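Local coordinates for alcohol dehydrogenase, zinc-containing (Streptococcus pneumoniae serotype 2, PDB 5YLN), which probably catalyses the NAD-dependent interconversion of alcohols and aldehydes or ketones as a zinc-containing alcohol dehydrogenase, at residues A32-I36 and A125-V130; I26-T30 and E72-V77; V91-G95 and P131-T136; R35-I41 and K346-N351; M5-V11 and C56-L62. All coordinates share one frame; numbering follows the deposited sequence.

Contact 1 (A32-I36 and A125-V130); sequences AIVRI and AEYLRV
I33 and V34 meet R129 and L128 in an antiparallel strand pair within the mixed sheet of the GroES-like domain. On the face of I33, R35, Y127 and R129, the tip of I33 fills a hollow beside R129: CD1 lies 3.7 Å from R129 CB. CG1 of I33 sits beside its own backbone N (chi1 -61°), and this swings CD1 across the strand gap at about a right angle to the R129 chain. The Y127 ring is the bump at the other end of this face. Its CE2 rests 3.7 Å from R35 CB, with R35 CD also near it as the chain slants past the ring. The guanidinium turns nearly perpendicular to the ring and forms a salt bridge with E71, while that of R129 pairs with E111.

On the other face V34, I36, L128 and V130 meet through aliphatic groups. V34 CG2 fits against V130 CG2 at 3.6 Å. I36 CD1 reaches the CB of L128 at 4.0 Å. I88 of strand 85-88 packs on V34, I36 and L128. Two backbone bonds between V34 and L128 hold the register. At the end of the pairing, I36 CB lies 3.4 Å from A125 O.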
# COMPACT_ATOMS: atom_id res chain seq x y z
N ALA A 32 26.10 15.34 -20.61
CA ALA A 32 25.84 16.41 -21.61
C ALA A 32 25.48 17.86 -21.10
O ALA A 32 25.06 18.07 -19.95
CB ALA A 32 24.75 15.95 -22.56
N ILE A 33 25.64 18.84 -21.99
CA ILE A 33 25.15 20.21 -21.80
C ILE A 33 24.02 20.45 -22.78
O ILE A 33 24.18 20.26 -24.00
CB ILE A 33 26.25 21.27 -22.00
CG1 ILE A 33 27.41 21.10 -21.00
CG2 ILE A 33 25.65 22.69 -21.93
CD1 ILE A 33 27.01 20.96 -19.54
N VAL A 34 22.87 20.88 -22.26
CA VAL A 34 21.67 21.10 -23.05
C VAL A 34 21.31 22.58 -23.02
O VAL A 34 21.38 23.22 -21.96
CB VAL A 34 20.50 20.23 -22.53
CG1 VAL A 34 19.23 20.50 -23.31
CG2 VAL A 34 20.87 18.75 -22.62
N ARG A 35 20.96 23.13 -24.18
CA ARG A 35 20.40 24.48 -24.26
C ARG A 35 18.89 24.40 -24.08
O ARG A 35 18.20 23.77 -24.90
CB ARG A 35 20.74 25.13 -25.60
CG ARG A 35 19.95 26.41 -25.84
CD ARG A 35 20.53 27.28 -26.96
NE ARG A 35 20.68 26.56 -28.23
CZ ARG A 35 19.68 26.32 -29.08
NH1 ARG A 35 18.44 26.71 -28.78
NH2 ARG A 35 19.91 25.67 -30.22
N ILE A 36 18.38 25.03 -23.02
CA ILE A 36 16.94 24.97 -22.76
C ILE A 36 16.20 25.75 -23.84
O ILE A 36 16.54 26.90 -24.14
CB ILE A 36 16.60 25.50 -21.36
CG1 ILE A 36 17.28 24.69 -20.25
CG2 ILE A 36 15.10 25.51 -21.14
CD1 ILE A 36 16.90 23.23 -20.24
N ALA A 125 16.93 28.26 -16.71
CA ALA A 125 18.18 28.89 -17.12
C ALA A 125 18.35 28.65 -18.61
O ALA A 125 17.58 27.90 -19.23
CB ALA A 125 19.37 28.33 -16.35
N GLU A 126 19.41 29.23 -19.18
CA GLU A 126 19.66 29.09 -20.61
C GLU A 126 20.23 27.72 -20.96
O GLU A 126 19.86 27.14 -21.99
CB GLU A 126 20.63 30.17 -21.10
CG GLU A 126 20.08 31.58 -21.12
CD GLU A 126 21.15 32.59 -21.58
OE1 GLU A 126 21.60 32.48 -22.74
OE2 GLU A 126 21.55 33.46 -20.77
N TYR A 127 21.17 27.23 -20.16
CA TYR A 127 21.84 25.96 -20.40
C TYR A 127 21.77 25.12 -19.13
O TYR A 127 21.67 25.65 -18.02
CB TYR A 127 23.31 26.14 -20.83
CG TYR A 127 23.49 26.95 -22.10
CD1 TYR A 127 23.62 28.35 -22.06
CD2 TYR A 127 23.52 26.33 -23.34
CE1 TYR A 127 23.78 29.08 -23.24
CE2 TYR A 127 23.68 27.07 -24.52
CZ TYR A 127 23.80 28.43 -24.47
OH TYR A 127 23.95 29.11 -25.65
N LEU A 128 21.85 23.81 -19.32
CA LEU A 128 21.69 22.84 -18.25
C LEU A 128 22.75 21.76 -18.39
O LEU A 128 22.90 21.17 -19.46
CB LEU A 128 20.29 22.23 -18.31
CG LEU A 128 20.01 21.00 -17.44
CD1 LEU A 128 19.94 21.40 -15.97
CD2 LEU A 128 18.73 20.32 -17.89
N ARG A 129 23.48 21.48 -17.31
CA ARG A 129 24.28 20.27 -17.25
C ARG A 129 23.36 19.10 -16.92
O ARG A 129 22.63 19.13 -15.93
CB ARG A 129 25.40 20.37 -16.22
CG ARG A 129 25.94 19.00 -15.86
CD ARG A 129 27.12 19.03 -14.93
NE ARG A 129 27.56 17.65 -14.69
CZ ARG A 129 27.29 16.97 -13.58
NH1 ARG A 129 26.61 17.54 -12.58
NH2 ARG A 129 27.70 15.71 -13.46
N VAL A 130 23.39 18.07 -17.76
CA VAL A 130 22.54 16.90 -17.58
C VAL A 130 23.43 15.71 -17.24
O VAL A 130 24.13 15.19 -18.12
CB VAL A 130 21.71 16.62 -18.84
CG1 VAL A 130 20.85 15.39 -18.64
CG2 VAL A 130 20.90 17.83 -19.19

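Contact 2 (I26-T30 and E72-V77); sequences IRKPT and EVGEGV
I26 packs against the end of E72 where two surface loops of the GroES-like domain meet. One loop leads into strand 33-39. The other leaves strand 66-72 and makes a type I beta turn from G74 to V77. From CB, which points toward the second loop, the I26 side chain splits. CG2 goes anti to the backbone N. CG1 lies beside that N (chi1 -64°), 3.7 Å from E72 CD, with both carboxylate oxygens little farther off. The extended E72 chain crosses I26 at a slant, and its carboxylate carbon packs on CG1. CD1 then carries on to the backbone, 4.0 Å from G74 N and close to the carbonyl carbon of V73. It also packs on A32.

Beyond I26 the loops meet through main chain. The CA of G74 lies 3.3 Å from P29 O; G74 has no side chain to stand in the way of that carbonyl. V77 CG2 touches T30 O at 3.6 Å. K28 points its amine elsewhere, to a salt bridge with E111. A single hydrogen bond joins the two loops: G76 N donates to P29 O over 2.8 Å, from above the carbonyl plane.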
# COMPACT_ATOMS: atom_id res chain seq x y z
N ILE A 26 30.93 20.43 -19.08
CA ILE A 26 30.99 18.98 -18.91
C ILE A 26 31.88 18.67 -17.71
O ILE A 26 33.06 19.04 -17.68
CB ILE A 26 31.51 18.30 -20.18
CG1 ILE A 26 30.54 18.50 -21.35
CG2 ILE A 26 31.72 16.78 -19.92
CD1 ILE A 26 29.22 17.74 -21.17
N ARG A 27 31.32 17.98 -16.72
CA ARG A 27 32.10 17.59 -15.56
C ARG A 27 32.46 16.11 -15.54
O ARG A 27 33.44 15.75 -14.89
CB ARG A 27 31.35 17.91 -14.26
CG ARG A 27 31.14 19.38 -14.01
CD ARG A 27 30.77 19.65 -12.54
NE ARG A 27 31.84 20.32 -11.80
CZ ARG A 27 32.59 19.74 -10.87
NH1 ARG A 27 32.38 18.47 -10.52
NH2 ARG A 27 33.56 20.43 -10.26
N LYS A 28 31.69 15.27 -16.23
CA LYS A 28 31.89 13.83 -16.28
C LYS A 28 31.67 13.34 -17.70
O LYS A 28 30.94 13.97 -18.48
CB LYS A 28 30.92 13.12 -15.32
CG LYS A 28 31.04 13.60 -13.87
CD LYS A 28 30.10 12.86 -12.97
CE LYS A 28 30.02 13.52 -11.62
NZ LYS A 28 28.93 12.91 -10.80
N PRO A 29 32.30 12.22 -18.08
CA PRO A 29 32.17 11.72 -19.47
C PRO A 29 30.76 11.31 -19.85
O PRO A 29 30.46 11.24 -21.05
CB PRO A 29 33.12 10.52 -19.51
CG PRO A 29 33.99 10.66 -18.29
CD PRO A 29 33.16 11.34 -17.26
N THR A 30 29.91 11.00 -18.88
CA THR A 30 28.51 10.68 -19.14
C THR A 30 27.64 11.95 -19.18
O THR A 30 26.42 11.86 -19.38
CB THR A 30 27.95 9.74 -18.06
OG1 THR A 30 28.31 10.25 -16.77
CG2 THR A 30 28.50 8.33 -18.21
N GLU A 72 26.54 19.89 -26.29
CA GLU A 72 27.80 19.21 -26.09
C GLU A 72 27.52 17.94 -25.30
O GLU A 72 26.59 17.90 -24.48
CB GLU A 72 28.81 20.10 -25.35
CG GLU A 72 30.18 19.46 -25.12
CD GLU A 72 31.17 20.38 -24.43
OE1 GLU A 72 30.72 21.40 -23.86
OE2 GLU A 72 32.39 20.10 -24.45
N VAL A 73 28.31 16.90 -25.57
CA VAL A 73 28.22 15.64 -24.85
C VAL A 73 29.63 15.26 -24.43
O VAL A 73 30.62 15.70 -25.03
CB VAL A 73 27.59 14.50 -25.69
CG1 VAL A 73 26.10 14.77 -25.98
CG2 VAL A 73 28.38 14.26 -27.00
N GLY A 74 29.72 14.43 -23.39
CA GLY A 74 30.98 13.88 -22.95
C GLY A 74 31.40 12.69 -23.79
O GLY A 74 30.62 12.19 -24.60
N GLU A 75 32.64 12.25 -23.57
CA GLU A 75 33.20 11.11 -24.30
C GLU A 75 32.40 9.84 -24.12
O GLU A 75 32.41 8.99 -25.01
CB GLU A 75 34.65 10.87 -23.87
CG GLU A 75 35.55 12.09 -23.96
CD GLU A 75 37.04 11.75 -23.89
OE1 GLU A 75 37.81 12.41 -24.62
OE2 GLU A 75 37.43 10.84 -23.13
N GLY A 76 31.68 9.69 -23.00
CA GLY A 76 30.93 8.49 -22.71
C GLY A 76 29.48 8.52 -23.13
O GLY A 76 28.73 7.62 -22.74
N VAL A 77 29.05 9.52 -23.90
CA VAL A 77 27.65 9.62 -24.33
C VAL A 77 27.56 9.07 -25.75
O VAL A 77 28.27 9.54 -26.64
CB VAL A 77 27.14 11.07 -24.28
CG1 VAL A 77 25.72 11.14 -24.88
CG2 VAL A 77 27.17 11.58 -22.85

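Contact 3 (V91-G95 and P131-T136); sequences VCACG and PHADNT. With ZN (zinc ion), chain F.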
# COMPACT_ATOMS: atom_id res chain seq x y z
N VAL A 91 14.12 13.40 -13.49
CA VAL A 91 14.87 12.44 -12.69
C VAL A 91 16.09 11.98 -13.48
O VAL A 91 15.97 11.60 -14.65
CB VAL A 91 13.98 11.23 -12.33
CG1 VAL A 91 14.83 10.05 -11.89
CG2 VAL A 91 12.98 11.63 -11.23
N CYS A 92 17.27 12.00 -12.84
CA CYS A 92 18.48 11.46 -13.44
C CYS A 92 18.67 10.01 -13.04
O CYS A 92 18.47 9.65 -11.87
CB CYS A 92 19.71 12.25 -12.99
SG CYS A 92 19.58 14.03 -13.23
N ALA A 93 19.12 9.19 -13.99
CA ALA A 93 19.29 7.75 -13.80
C ALA A 93 20.66 7.32 -14.33
O ALA A 93 20.96 7.53 -15.50
CB ALA A 93 18.17 6.98 -14.51
N CYS A 94 21.48 6.71 -13.47
CA CYS A 94 22.78 6.23 -13.93
C CYS A 94 22.65 4.94 -14.75
O CYS A 94 23.54 4.65 -15.56
CB CYS A 94 23.71 6.00 -12.74
SG CYS A 94 23.40 4.43 -11.77
N GLY A 95 21.55 4.19 -14.58
CA GLY A 95 21.26 2.98 -15.33
C GLY A 95 21.96 1.73 -14.86
O GLY A 95 21.75 0.66 -15.45
N PRO A 131 23.43 15.22 -15.99
CA PRO A 131 24.16 13.98 -15.69
C PRO A 131 23.48 12.78 -16.34
O PRO A 131 22.27 12.80 -16.58
CB PRO A 131 24.09 13.87 -14.16
CG PRO A 131 23.47 15.18 -13.67
CD PRO A 131 22.67 15.71 -14.83
N HIS A 132 24.28 11.76 -16.66
CA HIS A 132 23.80 10.50 -17.25
C HIS A 132 22.88 10.74 -18.43
O HIS A 132 21.74 10.27 -18.47
CB HIS A 132 23.09 9.66 -16.19
CG HIS A 132 23.95 9.36 -15.01
ND1 HIS A 132 25.16 8.71 -15.10
CD2 HIS A 132 23.77 9.64 -13.69
CE1 HIS A 132 25.69 8.61 -13.90
NE2 HIS A 132 24.87 9.16 -13.03
N ALA A 133 23.39 11.48 -19.42
CA ALA A 133 22.56 11.96 -20.52
C ALA A 133 21.90 10.81 -21.27
O ALA A 133 20.75 10.93 -21.70
CB ALA A 133 23.39 12.81 -21.48
N ASP A 134 22.62 9.70 -21.46
CA ASP A 134 22.05 8.58 -22.20
C ASP A 134 20.79 8.04 -21.53
O ASP A 134 19.91 7.49 -22.21
CB ASP A 134 23.09 7.47 -22.37
CG ASP A 134 23.94 7.65 -23.60
OD1 ASP A 134 23.43 8.20 -24.59
OD2 ASP A 134 25.12 7.24 -23.60
N ASN A 135 20.67 8.18 -20.21
CA ASN A 135 19.51 7.67 -19.49
C ASN A 135 18.57 8.75 -18.99
O ASN A 135 17.53 8.43 -18.40
CB ASN A 135 19.96 6.78 -18.32
CG ASN A 135 20.86 5.66 -18.77
OD1 ASN A 135 20.41 4.69 -19.36
ND2 ASN A 135 22.14 5.78 -18.48
N THR A 136 18.89 10.02 -19.21
CA THR A 136 18.06 11.12 -18.73
C THR A 136 17.38 11.88 -19.86
O THR A 136 16.34 12.51 -19.62
CB THR A 136 18.93 12.07 -17.88
OG1 THR A 136 19.53 11.30 -16.83
CG2 THR A 136 18.12 13.24 -17.25
ZN ZN F . 21.32 4.50 -10.72
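P131 touches C92 where the segment leading to C94 of the four-cysteine structural zinc site packs on a short helix, 133-136, of the GroES-like domain. The ring of P131 offers its CD to C92 SG at 3.9 Å, an apolar contact.

H132 comes next, at the N-cap position of the helix. Its backbone is in the left-handed region (phi 50°, psi 56°), and its side chain points toward the zinc lobe. CB is 3.1 Å from A93 O. The imidazole lies flat against C94, whose CA sits 3.5 Å from the ring centroid and almost on the ring normal. This is a CH-pi contact over one face. C94 CB continues over the same ring, 3.4 Å from H132 NE2. That nitrogen has its hydrogen bond with D110 O, which helps fix the rotation of the ring. C94 SG, turned between its own backbone N and carbonyl carbon (chi1 78°), leads to the zinc ion at 2.3 Å. C97, C100 and C108 complete the site.

A133 and D134 face elsewhere; the D134 carboxylate accepts from the backbone of S78 and N79. N135 turns back to the lobe, its CB also 3.1 Å from A93 O. The first side-chain carbons of H132 and N135 thus both touch the A93 carbonyl oxygen. T136 ends the helix. Its methyl packs on V91 O, and its hydroxyl lies near the carbonyls of P131 and H132. On the lobe side, T136 OG1 is 3.6 Å from C92 CA.

Contact 4 (R35-I41 and K346-N351); sequences RIVKTTI and KVIIEN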
# COMPACT_ATOMS: atom_id res chain seq x y z
N ARG A 35 20.96 23.13 -24.18
CA ARG A 35 20.40 24.48 -24.26
C ARG A 35 18.89 24.40 -24.08
O ARG A 35 18.20 23.77 -24.90
CB ARG A 35 20.74 25.13 -25.60
CG ARG A 35 19.95 26.41 -25.84
CD ARG A 35 20.53 27.28 -26.96
NE ARG A 35 20.68 26.56 -28.23
CZ ARG A 35 19.68 26.32 -29.08
NH1 ARG A 35 18.44 26.71 -28.78
NH2 ARG A 35 19.91 25.67 -30.22
N ILE A 36 18.38 25.03 -23.02
CA ILE A 36 16.94 24.97 -22.76
C ILE A 36 16.20 25.75 -23.84
O ILE A 36 16.54 26.90 -24.14
CB ILE A 36 16.60 25.50 -21.36
CG1 ILE A 36 17.28 24.69 -20.25
CG2 ILE A 36 15.10 25.51 -21.14
CD1 ILE A 36 16.90 23.23 -20.24
N VAL A 37 15.19 25.12 -24.43
CA VAL A 37 14.28 25.77 -25.36
C VAL A 37 13.01 26.25 -24.65
O VAL A 37 12.61 27.40 -24.81
CB VAL A 37 13.94 24.83 -26.54
CG1 VAL A 37 12.80 25.38 -27.38
CG2 VAL A 37 15.17 24.58 -27.40
N LYS A 38 12.38 25.38 -23.85
CA LYS A 38 11.16 25.71 -23.14
C LYS A 38 11.13 24.99 -21.80
O LYS A 38 11.64 23.88 -21.67
CB LYS A 38 9.91 25.33 -23.94
CG LYS A 38 9.51 26.36 -24.99
CD LYS A 38 8.46 25.79 -25.93
CE LYS A 38 8.26 26.74 -27.11
NZ LYS A 38 7.09 26.39 -27.93
N THR A 39 10.54 25.64 -20.81
CA THR A 39 10.49 25.08 -19.46
C THR A 39 9.15 25.47 -18.85
O THR A 39 8.30 26.09 -19.50
CB THR A 39 11.69 25.56 -18.62
OG1 THR A 39 11.77 24.80 -17.42
CG2 THR A 39 11.58 27.08 -18.27
N THR A 40 8.96 25.10 -17.59
CA THR A 40 7.75 25.44 -16.83
C THR A 40 8.10 25.53 -15.33
O THR A 40 9.26 25.39 -14.92
CB THR A 40 6.65 24.40 -17.14
OG1 THR A 40 5.41 24.77 -16.52
CG2 THR A 40 7.03 23.04 -16.64
N ILE A 41 7.08 25.78 -14.51
CA ILE A 41 7.19 25.84 -13.05
C ILE A 41 6.34 24.72 -12.46
O ILE A 41 5.23 24.45 -12.93
CB ILE A 41 6.73 27.19 -12.48
CG1 ILE A 41 7.28 28.38 -13.28
CG2 ILE A 41 7.13 27.33 -11.02
CD1 ILE A 41 6.55 29.66 -12.99
N LYS A 346 -0.79 25.29 -15.66
CA LYS A 346 0.65 25.25 -15.99
C LYS A 346 1.06 26.37 -16.95
O LYS A 346 0.34 26.69 -17.90
CB LYS A 346 1.07 23.92 -16.62
CG LYS A 346 1.16 22.72 -15.68
CD LYS A 346 2.24 22.93 -14.64
CE LYS A 346 3.06 21.71 -14.44
NZ LYS A 346 4.49 21.97 -14.08
N VAL A 347 2.25 26.94 -16.74
CA VAL A 347 2.78 27.97 -17.63
C VAL A 347 3.90 27.35 -18.45
O VAL A 347 4.54 26.38 -18.05
CB VAL A 347 3.29 29.22 -16.86
CG1 VAL A 347 2.31 29.62 -15.77
CG2 VAL A 347 4.69 29.01 -16.30
N ILE A 348 4.14 27.93 -19.62
CA ILE A 348 5.29 27.55 -20.43
C ILE A 348 6.20 28.77 -20.57
O ILE A 348 5.73 29.89 -20.77
CB ILE A 348 4.88 26.96 -21.80
CG1 ILE A 348 6.06 26.29 -22.47
CG2 ILE A 348 4.39 28.02 -22.71
CD1 ILE A 348 6.06 24.80 -22.30
N ILE A 349 7.50 28.54 -20.41
CA ILE A 349 8.50 29.59 -20.42
C ILE A 349 9.48 29.28 -21.54
O ILE A 349 10.10 28.21 -21.53
CB ILE A 349 9.22 29.70 -19.07
CG1 ILE A 349 8.22 29.97 -17.94
CG2 ILE A 349 10.26 30.81 -19.13
CD1 ILE A 349 8.72 29.58 -16.57
N GLU A 350 9.63 30.21 -22.49
CA GLU A 350 10.43 30.00 -23.69
C GLU A 350 11.72 30.80 -23.62
O GLU A 350 11.70 31.99 -23.28
CB GLU A 350 9.65 30.39 -24.94
CG GLU A 350 10.33 29.92 -26.21
CD GLU A 350 9.56 30.28 -27.45
OE1 GLU A 350 8.52 30.97 -27.34
OE2 GLU A 350 9.99 29.87 -28.55
N ASN A 351 12.84 30.16 -23.97
CA ASN A 351 14.16 30.78 -23.90
C ASN A 351 14.30 31.79 -25.04
O ASN A 351 14.64 31.43 -26.18
CB ASN A 351 15.26 29.72 -23.96
CG ASN A 351 16.66 30.31 -23.84
OD1 ASN A 351 16.85 31.54 -23.86
ND2 ASN A 351 17.65 29.44 -23.73
O HOH W 1 3.66 26.02 -14.28
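N351 sets its CG anti to the backbone N (chi1 -178°), and its amide reaches back to I36 O. The contact is an antiparallel beta pairing. It joins strand 33-39 of the GroES-like domain to strand 347-350, near the C-terminus.

N351 ND2 donates to I36 O over 2.8 Å. The bond lies in the carbonyl plane and close to the plane of the amide. ND2 also meets S354, and OD1 accepts from I353 N, so the whole amide is fixed. In the middle, T39 and I349 exchange two backbone bonds. Their side chains run side by side, with T39 CG2 3.6 Å from I349 CB. I349 CD1 then meets I41 CG1 at 3.8 Å, and A332, Y333 and F336 of helix 329-337 pack on I41. On the other face K38 and E350 lie alongside each other, pointing the same way. Their charged ends stay 4.6 Å apart, K38 NZ to E350 OE2, beyond a salt bridge. K38 instead pairs with D146 and E147. V37 and K38 form a classic beta bulge opposite I67.

T40 OG1 points at V347 O, but the modelled 2.4 Å is implausibly short, so this detail is doubtful. The bent chain of K346 curls back to the first segment. NZ donates to I41 O at 2.8 Å, from above the carbonyl plane, and also forms a salt bridge with E65. One water binds the same carbonyl. It donates to I41 O at 2.6 Å and to T40 OG1, and accepts from V347 N at 3.0 Å.

Contact 5 (M5-V11 and C56-L62); sequences MKAYTYV and CQSGTIL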
# COMPACT_ATOMS: atom_id res chain seq x y z
N MET A 5 25.47 33.02 -18.20
CA MET A 5 24.09 32.86 -18.65
C MET A 5 23.15 33.44 -17.60
O MET A 5 23.55 33.72 -16.47
CB MET A 5 23.75 31.38 -18.89
CG MET A 5 23.67 30.55 -17.63
SD MET A 5 23.22 28.80 -17.92
CE MET A 5 23.00 28.32 -16.20
N LYS A 6 21.89 33.62 -18.00
CA LYS A 6 20.83 33.99 -17.07
C LYS A 6 20.22 32.74 -16.47
O LYS A 6 20.12 31.70 -17.15
CB LYS A 6 19.72 34.79 -17.75
CG LYS A 6 20.14 36.11 -18.44
CD LYS A 6 20.89 37.03 -17.53
CE LYS A 6 19.96 37.86 -16.66
NZ LYS A 6 20.68 39.04 -16.11
N ALA A 7 19.76 32.86 -15.23
CA ALA A 7 19.19 31.76 -14.46
C ALA A 7 18.32 32.30 -13.32
O ALA A 7 18.54 33.41 -12.84
CB ALA A 7 20.29 30.86 -13.89
N TYR A 8 17.33 31.51 -12.91
CA TYR A 8 16.46 31.82 -11.77
C TYR A 8 16.91 30.99 -10.57
O TYR A 8 16.73 29.76 -10.54
CB TYR A 8 14.99 31.56 -12.09
CG TYR A 8 14.04 32.36 -11.22
CD1 TYR A 8 14.18 33.74 -11.11
CD2 TYR A 8 13.02 31.73 -10.50
CE1 TYR A 8 13.31 34.49 -10.29
CE2 TYR A 8 12.14 32.47 -9.70
CZ TYR A 8 12.29 33.84 -9.60
OH TYR A 8 11.43 34.57 -8.80
N THR A 9 17.48 31.66 -9.58
CA THR A 9 18.15 31.02 -8.45
C THR A 9 17.33 31.20 -7.18
O THR A 9 16.80 32.28 -6.92
CB THR A 9 19.55 31.62 -8.23
OG1 THR A 9 19.42 33.02 -7.94
CG2 THR A 9 20.45 31.44 -9.46
N TYR A 10 17.27 30.14 -6.38
CA TYR A 10 16.82 30.25 -5.00
C TYR A 10 17.89 30.93 -4.16
O TYR A 10 19.08 30.62 -4.27
CB TYR A 10 16.52 28.85 -4.45
CG TYR A 10 16.13 28.83 -2.98
CD1 TYR A 10 15.03 29.54 -2.53
CD2 TYR A 10 16.85 28.07 -2.07
CE1 TYR A 10 14.65 29.51 -1.20
CE2 TYR A 10 16.48 28.04 -0.72
CZ TYR A 10 15.39 28.77 -0.29
OH TYR A 10 15.00 28.77 1.04
N VAL A 11 17.49 31.88 -3.31
CA VAL A 11 18.42 32.62 -2.45
C VAL A 11 18.24 32.25 -0.98
O VAL A 11 19.17 31.76 -0.33
CB VAL A 11 18.28 34.15 -2.64
CG1 VAL A 11 19.39 34.87 -1.88
CG2 VAL A 11 18.30 34.51 -4.11
N CYS A 56 17.42 22.42 -0.39
CA CYS A 56 17.83 23.15 -1.58
C CYS A 56 18.80 24.24 -1.16
O CYS A 56 18.42 25.20 -0.48
CB CYS A 56 16.63 23.74 -2.30
SG CYS A 56 17.13 24.62 -3.75
N GLN A 57 20.06 24.09 -1.54
CA GLN A 57 21.09 25.03 -1.15
C GLN A 57 20.86 26.40 -1.79
O GLN A 57 20.38 26.51 -2.92
CB GLN A 57 22.46 24.48 -1.56
CG GLN A 57 23.56 25.49 -1.52
CD GLN A 57 24.89 24.87 -1.81
OE1 GLN A 57 24.97 23.70 -2.16
NE2 GLN A 57 25.95 25.64 -1.63
N SER A 58 21.20 27.46 -1.04
CA SER A 58 21.18 28.82 -1.56
C SER A 58 22.02 28.96 -2.83
O SER A 58 23.13 28.44 -2.92
CB SER A 58 21.70 29.79 -0.50
OG SER A 58 21.65 31.12 -0.96
N GLY A 59 21.48 29.68 -3.81
CA GLY A 59 22.13 29.85 -5.09
C GLY A 59 21.79 28.80 -6.13
O GLY A 59 22.24 28.92 -7.28
N THR A 60 21.01 27.78 -5.78
CA THR A 60 20.69 26.72 -6.73
C THR A 60 19.78 27.24 -7.83
O THR A 60 18.85 28.01 -7.58
CB THR A 60 19.99 25.55 -6.02
OG1 THR A 60 20.82 25.06 -4.96
CG2 THR A 60 19.72 24.42 -6.98
N ILE A 61 20.03 26.80 -9.07
CA ILE A 61 19.10 27.15 -10.13
C ILE A 61 17.86 26.28 -10.01
O ILE A 61 17.95 25.06 -9.78
CB ILE A 61 19.77 27.02 -11.51
CG1 ILE A 61 21.09 27.81 -11.51
CG2 ILE A 61 18.83 27.54 -12.61
CD1 ILE A 61 21.84 27.82 -12.81
N LEU A 62 16.70 26.91 -10.12
CA LEU A 62 15.42 26.26 -9.88
C LEU A 62 14.92 25.53 -11.13
O LEU A 62 15.43 25.71 -12.24
CB LEU A 62 14.38 27.28 -9.41
CG LEU A 62 14.54 27.74 -7.96
CD1 LEU A 62 13.78 29.01 -7.69
CD2 LEU A 62 14.10 26.66 -6.99
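I61 and M5 reach toward each other tip to tip, the CE of M5 3.6 Å from I61 CD1. The same CD1 lies as close to A7 CB. I61 thus spans two residues on one side of strand 4-12 of this alcohol dehydrogenase, where the loop before strand 66-72 runs past. L62 works on the Y8 and Y10 side. Its CD1 slants against the Y8 ring, 4.0 Å from CD2, while its CD2 meets Y10 CB.

With CG anti to the backbone N (chi1 176°), the Y10 ring turns its edge to C56 O and Q57 O, and CE2 is 3.4 Å from C56 O. C56 SG comes at the ring obliquely, 3.8 Å from Y10 CD2. I48 of helix 43-50 packs on Y10, C56 and L62.

A type II turn from Q57 to T60 brings the loop backbone to the strand. Y10 gives its N-H to T60 O and accepts from G59 N. L62 N donates to Y8 O, nearly straight, over 2.9 Å. S58 OG donates to V11 O over 2.6 Å, in the carbonyl plane and on a lone pair. Backbone bonds at Y8 and Y10 thus alternate with side-chain packing, and main-chain polar atoms are paired right beside apolar groups.

Contacts 1 and 4 share R35 and I36, and strand 33-39 pairs with a different strand in each. Their centres are 12 Å apart. Contact 2 joins contact 1 through I33 N and E72 O, 2.8 Å apart, and meets contact 3 where T30 O lies 3.1 Å from A133 N. Contact 3 holds C94 of the four-cysteine zinc site. The other zinc, bound by C42 and H64, is nearer contact 4: the K346 side chain is about 6 Å from it and that of L62 in contact 5 about 10 Å. Contact 5 reaches contact 1 through E126 OE2 and K6 N, 2.8 Å apart, but does not touch contact 4.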